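Local coordinates for beta-galactosidase (Geobacillus stearothermophilus, PDB 5DFA), which probably hydrolyses terminal non-reducing beta-D-galactose residues from beta-D-galactosides, as an intracellular glycoside hydrolase of family 42, at residues M321-S326 against I357-W362; E412-Y417 against S466-L471. The protein carries 1 engineered substitution. All blocks are in the same frame, centred on the assembly; numbering follows the deposited sequence.

Contact 1. Residues M321-S326 against I357-W362; sequences MACTPS and ILYFQW. Engineered in segment 321-326: A322 (natural residue Glu).
C323 and Y359 carry the tight part of this contact. The sulfur of C323 meets the ring of Y359 at its edge, a sulfur-aromatic contact with SG 4.9 Å from the ring centroid. SG of C323 lies 3.7 Å from CD1 of Y359. A chi1 of 71° sets SG between the backbone N and the carbonyl carbon of C323, which turns it to that edge. The carbonyl O of C323 accepts a hydrogen bond from N of F360 at 3.0 Å, with the donor tilted 32° from the carbonyl plane. CA of Y359 also approaches this O. P325 lies over one face of the Y359 ring through CB. The hydroxyl of Y359 hydrogen-bonds to NE2 of H17 and NE2 of H342.

M321 and L358 run side by side and point the same way, with SD of M321 3.7 Å from CD1 of L358. CA of A322 makes a CH-O contact of 3.3 Å with O of L358.

The looser side is at F360, which is partly exposed. CB of F360 lies 4.2 Å from CB of A322, and the ring then leads away from 321-326. A322 is engineered; the natural Glu there is the predicted nucleophile. The side chain of A322 is about 6 Å from that of E158, the predicted proton donor. A glycerol, probably from the crystallisation liquor, lies about 4 Å from the F360 side chain. R119, predicted to bind substrate, is also near F360. This is consistent with a place at the sugar pocket.

The segments hold the C-terminal ends of barrel strands 318-323 and 354-359 and the loops that follow. Helix 341-351 links these neighbours in a beta-alpha-beta unit of the TIM barrel. Strand 282-285 flanks M321 and A322. Backbone hydrogen bonds join I357 to L16 and G18, while helix 386-398 packs on P325 and Y359.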
loop_
_atom_site.group_PDB
_atom_site.type_symbol
_atom_site.label_atom_id
_atom_site.label_comp_id
_atom_site.label_asym_id
_atom_site.label_seq_id
_atom_site.Cartn_x
_atom_site.Cartn_y
_atom_site.Cartn_z
ATOM N N MET A 321 13.846 27.345 15.108
ATOM C CA MET A 321 14.564 27.715 13.895
ATOM C C MET A 321 13.612 27.888 12.719
ATOM O O MET A 321 13.877 28.671 11.805
ATOM C CB MET A 321 15.634 26.671 13.563
ATOM C CG MET A 321 16.548 27.060 12.410
ATOM S SD MET A 321 17.333 28.667 12.651
ATOM C CE MET A 321 18.226 28.386 14.180
ATOM N N ALA A 322 12.500 27.161 12.743
ATOM C CA ALA A 322 11.522 27.265 11.669
ATOM C C ALA A 322 10.117 26.856 12.096
ATOM O O ALA A 322 9.924 25.888 12.832
ATOM C CB ALA A 322 11.964 26.432 10.474
ATOM N N CYS A 323 9.145 27.626 11.625
ATOM C CA CYS A 323 7.735 27.280 11.708
ATOM C C CYS A 323 7.055 28.034 10.577
ATOM O O CYS A 323 7.651 28.939 9.998
ATOM C CB CYS A 323 7.134 27.654 13.064
ATOM S SG CYS A 323 6.930 29.431 13.334
ATOM N N THR A 324 5.823 27.671 10.246
ATOM C CA THR A 324 5.118 28.399 9.201
ATOM C C THR A 324 4.158 29.418 9.809
ATOM O O THR A 324 3.459 29.128 10.782
ATOM C CB THR A 324 4.355 27.449 8.248
ATOM O OG1 THR A 324 3.713 28.216 7.220
ATOM C CG2 THR A 324 3.315 26.625 8.996
ATOM N N PRO A 325 4.146 30.636 9.249
ATOM C CA PRO A 325 3.230 31.689 9.698
ATOM C C PRO A 325 1.815 31.469 9.175
ATOM O O PRO A 325 0.912 32.243 9.494
ATOM C CB PRO A 325 3.845 32.959 9.107
ATOM C CG PRO A 325 4.547 32.488 7.883
ATOM C CD PRO A 325 5.073 31.116 8.208
ATOM N N SER A 326 1.630 30.418 8.381
ATOM C CA SER A 326 0.327 30.115 7.804
ATOM C C SER A 326 0.141 28.618 7.560
ATOM O O SER A 326 -0.621 27.957 8.265
ATOM C CB SER A 326 0.134 30.889 6.497
ATOM O OG SER A 326 1.184 30.621 5.584
ATOM N N ILE A 357 11.374 33.366 17.495
ATOM C CA ILE A 357 10.316 32.944 16.589
ATOM C C ILE A 357 10.816 33.118 15.160
ATOM O O ILE A 357 10.832 34.228 14.627
ATOM C CB ILE A 357 9.015 33.744 16.795
ATOM C CG1 ILE A 357 8.447 33.487 18.191
ATOM C CG2 ILE A 357 7.984 33.362 15.744
ATOM C CD1 ILE A 357 7.986 32.061 18.407
ATOM N N LEU A 358 11.247 32.021 14.549
ATOM C CA LEU A 358 11.800 32.073 13.203
ATOM C C LEU A 358 10.929 31.299 12.225
ATOM O O LEU A 358 10.370 30.255 12.566
ATOM C CB LEU A 358 13.229 31.532 13.191
ATOM C CG LEU A 358 14.229 32.363 13.996
ATOM C CD1 LEU A 358 15.592 31.688 14.026
ATOM C CD2 LEU A 358 14.331 33.771 13.427
ATOM N N TYR A 359 10.819 31.816 11.006
ATOM C CA TYR A 359 9.919 31.240 10.018
ATOM C C TYR A 359 10.636 30.588 8.848
ATOM O O TYR A 359 11.735 30.990 8.468
ATOM C CB TYR A 359 8.978 32.311 9.456
ATOM C CG TYR A 359 8.249 33.130 10.490
ATOM C CD1 TYR A 359 7.455 32.524 11.450
ATOM C CD2 TYR A 359 8.332 34.518 10.488
ATOM C CE1 TYR A 359 6.782 33.272 12.391
ATOM C CE2 TYR A 359 7.660 35.275 11.424
ATOM C CZ TYR A 359 6.885 34.646 12.375
ATOM O OH TYR A 359 6.211 35.392 13.313
ATOM N N PHE A 360 9.999 29.574 8.277
ATOM C CA PHE A 360 10.250 29.243 6.888
ATOM C C PHE A 360 8.979 29.543 6.109
ATOM O O PHE A 360 7.938 28.933 6.351
ATOM C CB PHE A 360 10.664 27.786 6.688
ATOM C CG PHE A 360 11.043 27.472 5.268
ATOM C CD1 PHE A 360 12.353 27.612 4.840
ATOM C CD2 PHE A 360 10.084 27.075 4.348
ATOM C CE1 PHE A 360 12.703 27.342 3.531
ATOM C CE2 PHE A 360 10.427 26.807 3.040
ATOM C CZ PHE A 360 11.738 26.940 2.631
ATOM N N GLN A 361 9.055 30.506 5.198
ATOM C CA GLN A 361 10.256 31.311 5.017
ATOM C C GLN A 361 9.877 32.786 5.041
ATOM O O GLN A 361 8.759 33.133 5.418
ATOM C CB GLN A 361 10.959 30.945 3.710
ATOM C CG GLN A 361 10.020 30.796 2.526
ATOM C CD GLN A 361 10.757 30.573 1.220
ATOM O OE1 GLN A 361 11.958 30.822 1.121
ATOM N NE2 GLN A 361 10.038 30.101 0.209
ATOM N N TRP A 362 10.802 33.655 4.653
ATOM C CA TRP A 362 10.492 35.076 4.595
ATOM C C TRP A 362 9.559 35.378 3.429
ATOM O O TRP A 362 8.462 35.904 3.615
ATOM C CB TRP A 362 11.761 35.918 4.471
ATOM C CG TRP A 362 11.462 37.314 4.031
ATOM C CD1 TRP A 362 11.718 37.861 2.807
ATOM C CD2 TRP A 362 10.813 38.334 4.799
ATOM N NE1 TRP A 362 11.285 39.165 2.772
ATOM C CE2 TRP A 362 10.725 39.479 3.983
ATOM C CE3 TRP A 362 10.307 38.393 6.101
ATOM C CZ2 TRP A 362 10.150 40.668 4.425
ATOM C CZ3 TRP A 362 9.737 39.574 6.538
ATOM C CH2 TRP A 362 9.663 40.695 5.702
#

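Contact 2. Residues E412-Y417 against S466-L471; sequences EVAILY and SRYKLL
E412 meets K469 and L470 through its backbone carbonyl, which takes two hydrogen bonds. N of K469 donates to O of E412 at 2.9 Å, in the carbonyl plane and on a lone pair. N of L470 reaches the same O of E412 at 3.2 Å, nearly along the C=O axis. Two adjacent N-H groups thus grip one oxygen. Two residues beyond E412, N of A414 donates to O of L470 at 2.8 Å, and this bond is fairly straight, with an N-H...O angle of 161°.

The side chains of E412 and K469 lie alongside each other and point the same way. They end in a salt bridge, OE2 of E412 to NZ of K469 at 3.2 Å, whose hydrogen bond is weak. NZ of K469 also hydrogen-bonds to O of L614. Both residues are partly exposed.

Farther out, the methyl of A414 sits squarely over the ring of Y468. CB of A414 is 3.5 Å from the centroid of the Y468 ring, 9° off the ring normal, a CH-pi contact. CG of R467 covers the opposite ring face, offset toward the rim. With CG of Y468 anti to its carbonyl carbon (chi1 -62°), the ring lies beneath A414. D457 takes up the hydroxyl of Y468.

L471 sits on the same sheet face as A414. CD2 of L471 reaches along to CB of L416, 3.5 Å away. On the other face V413 and L470 lie side by side, CG1 of V413 to CD2 of L470 at 4.0 Å. Helix 438-451 covers L470 there through F449.

V413 pairs with L470, and A414 with L471, in parallel register. Strands 413-416 and 470-473 are neighbours in the parallel part of a mixed sheet. This fits the glutaminase I-like alpha/beta fold of the trimerisation domain.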
loop_
_atom_site.group_PDB
_atom_site.type_symbol
_atom_site.label_atom_id
_atom_site.label_comp_id
_atom_site.label_asym_id
_atom_site.label_seq_id
_atom_site.Cartn_x
_atom_site.Cartn_y
_atom_site.Cartn_z
ATOM N N GLU A 412 10.066 19.937 38.634
ATOM C CA GLU A 412 10.192 18.924 39.673
ATOM C C GLU A 412 9.807 17.557 39.122
ATOM O O GLU A 412 10.054 16.528 39.751
ATOM C CB GLU A 412 9.315 19.272 40.878
ATOM C CG GLU A 412 9.681 20.582 41.558
ATOM C CD GLU A 412 8.715 20.950 42.668
ATOM O OE1 GLU A 412 7.574 21.352 42.356
ATOM O OE2 GLU A 412 9.096 20.839 43.853
ATOM N N VAL A 413 9.202 17.559 37.938
ATOM C CA VAL A 413 8.737 16.334 37.300
ATOM C C VAL A 413 9.505 16.068 36.009
ATOM O O VAL A 413 9.710 16.975 35.201
ATOM C CB VAL A 413 7.227 16.400 36.991
ATOM C CG1 VAL A 413 6.740 15.088 36.393
ATOM C CG2 VAL A 413 6.442 16.737 38.250
ATOM N N ALA A 414 9.929 14.823 35.819
ATOM C CA ALA A 414 10.667 14.448 34.621
ATOM C C ALA A 414 10.106 13.186 33.975
ATOM O O ALA A 414 9.727 12.238 34.662
ATOM C CB ALA A 414 12.140 14.259 34.947
ATOM N N ILE A 415 10.047 13.187 32.647
ATOM C CA ILE A 415 9.665 12.001 31.892
ATOM C C ILE A 415 10.857 11.514 31.076
ATOM O O ILE A 415 11.424 12.268 30.285
ATOM C CB ILE A 415 8.474 12.273 30.956
ATOM C CG1 ILE A 415 7.235 12.655 31.767
ATOM C CG2 ILE A 415 8.186 11.054 30.092
ATOM C CD1 ILE A 415 6.052 13.067 30.917
ATOM N N LEU A 416 11.239 10.256 31.275
ATOM C CA LEU A 416 12.433 9.719 30.631
ATOM C C LEU A 416 12.142 9.169 29.239
ATOM O O LEU A 416 11.289 8.299 29.063
ATOM C CB LEU A 416 13.060 8.626 31.498
ATOM C CG LEU A 416 14.341 7.982 30.965
ATOM C CD1 LEU A 416 15.398 9.039 30.692
ATOM C CD2 LEU A 416 14.861 6.943 31.946
ATOM N N TYR A 417 12.867 9.688 28.253
ATOM C CA TYR A 417 12.761 9.220 26.879
ATOM C C TYR A 417 14.115 8.709 26.397
ATOM O O TYR A 417 15.159 9.242 26.775
ATOM C CB TYR A 417 12.251 10.339 25.966
ATOM C CG TYR A 417 12.215 9.977 24.499
ATOM C CD1 TYR A 417 13.216 10.400 23.636
ATOM C CD2 TYR A 417 11.181 9.209 23.977
ATOM C CE1 TYR A 417 13.187 10.071 22.294
ATOM C CE2 TYR A 417 11.146 8.874 22.636
ATOM C CZ TYR A 417 12.152 9.308 21.799
ATOM O OH TYR A 417 12.121 8.978 20.463
ATOM N N SER A 466 18.790 13.368 39.957
ATOM C CA SER A 466 18.696 13.728 41.371
ATOM C C SER A 466 17.827 14.952 41.674
ATOM O O SER A 466 17.174 15.005 42.718
ATOM C CB SER A 466 20.099 13.960 41.937
ATOM O OG SER A 466 20.753 15.018 41.261
ATOM N N ARG A 467 17.814 15.927 40.772
ATOM C CA ARG A 467 17.120 17.186 41.035
ATOM C C ARG A 467 15.597 17.058 40.991
ATOM O O ARG A 467 14.881 17.969 41.410
ATOM C CB ARG A 467 17.567 18.260 40.038
ATOM C CG ARG A 467 17.284 17.923 38.583
ATOM C CD ARG A 467 17.411 19.153 37.697
ATOM N NE ARG A 467 18.722 19.785 37.818
ATOM C CZ ARG A 467 19.732 19.580 36.977
ATOM N NH1 ARG A 467 19.583 18.760 35.947
ATOM N NH2 ARG A 467 20.890 20.196 37.166
ATOM N N TYR A 468 15.102 15.930 40.492
ATOM C CA TYR A 468 13.664 15.753 40.318
ATOM C C TYR A 468 13.015 14.997 41.474
ATOM O O TYR A 468 13.618 14.100 42.063
ATOM C CB TYR A 468 13.380 15.027 39.001
ATOM C CG TYR A 468 13.846 15.785 37.780
ATOM C CD1 TYR A 468 13.089 16.824 37.254
ATOM C CD2 TYR A 468 15.044 15.466 37.154
ATOM C CE1 TYR A 468 13.511 17.522 36.139
ATOM C CE2 TYR A 468 15.474 16.158 36.039
ATOM C CZ TYR A 468 14.703 17.185 35.536
ATOM O OH TYR A 468 15.125 17.880 34.426
ATOM N N LYS A 469 11.782 15.377 41.796
ATOM C CA LYS A 469 10.987 14.671 42.793
ATOM C C LYS A 469 10.403 13.398 42.198
ATOM O O LYS A 469 10.398 12.342 42.829
ATOM C CB LYS A 469 9.853 15.555 43.317
ATOM C CG LYS A 469 10.278 16.666 44.256
ATOM C CD LYS A 469 9.056 17.366 44.832
ATOM C CE LYS A 469 9.435 18.363 45.915
ATOM N NZ LYS A 469 8.244 19.104 46.417
ATOM N N LEU A 470 9.910 13.521 40.971
ATOM C CA LEU A 470 9.203 12.441 40.301
ATOM C C LEU A 470 9.760 12.198 38.906
ATOM O O LEU A 470 9.843 13.120 38.094
ATOM C CB LEU A 470 7.708 12.762 40.222
ATOM C CG LEU A 470 6.819 11.872 39.351
ATOM C CD1 LEU A 470 6.723 10.468 39.922
ATOM C CD2 LEU A 470 5.438 12.492 39.197
ATOM N N LEU A 471 10.149 10.958 38.630
ATOM C CA LEU A 471 10.597 10.596 37.294
ATOM C C LEU A 471 9.688 9.497 36.754
ATOM O O LEU A 471 9.488 8.464 37.394
ATOM C CB LEU A 471 12.063 10.145 37.306
ATOM C CG LEU A 471 12.918 10.239 36.029
ATOM C CD1 LEU A 471 14.279 9.599 36.258
ATOM C CD2 LEU A 471 12.256 9.639 34.798
#

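In the fold
Contact 1 closes before contact 2 opens, so the two come in series along the chain. Their centres are 32 Å apart, on opposite sides of the chain's centre, and their nearest atoms are about 19 Å apart. They share no sheet. Contact 1 joins the last two strands of the closed eight-stranded barrel, at the predicted catalytic end. Contact 2 joins two parallel strands of the mixed sheet in the trimerisation domain, away from the annotated sites. Helix 386-398 lies between them in sequence and packs on contact 1. One contact thus belongs to the probable catalytic domain and the other to the core of the next domain.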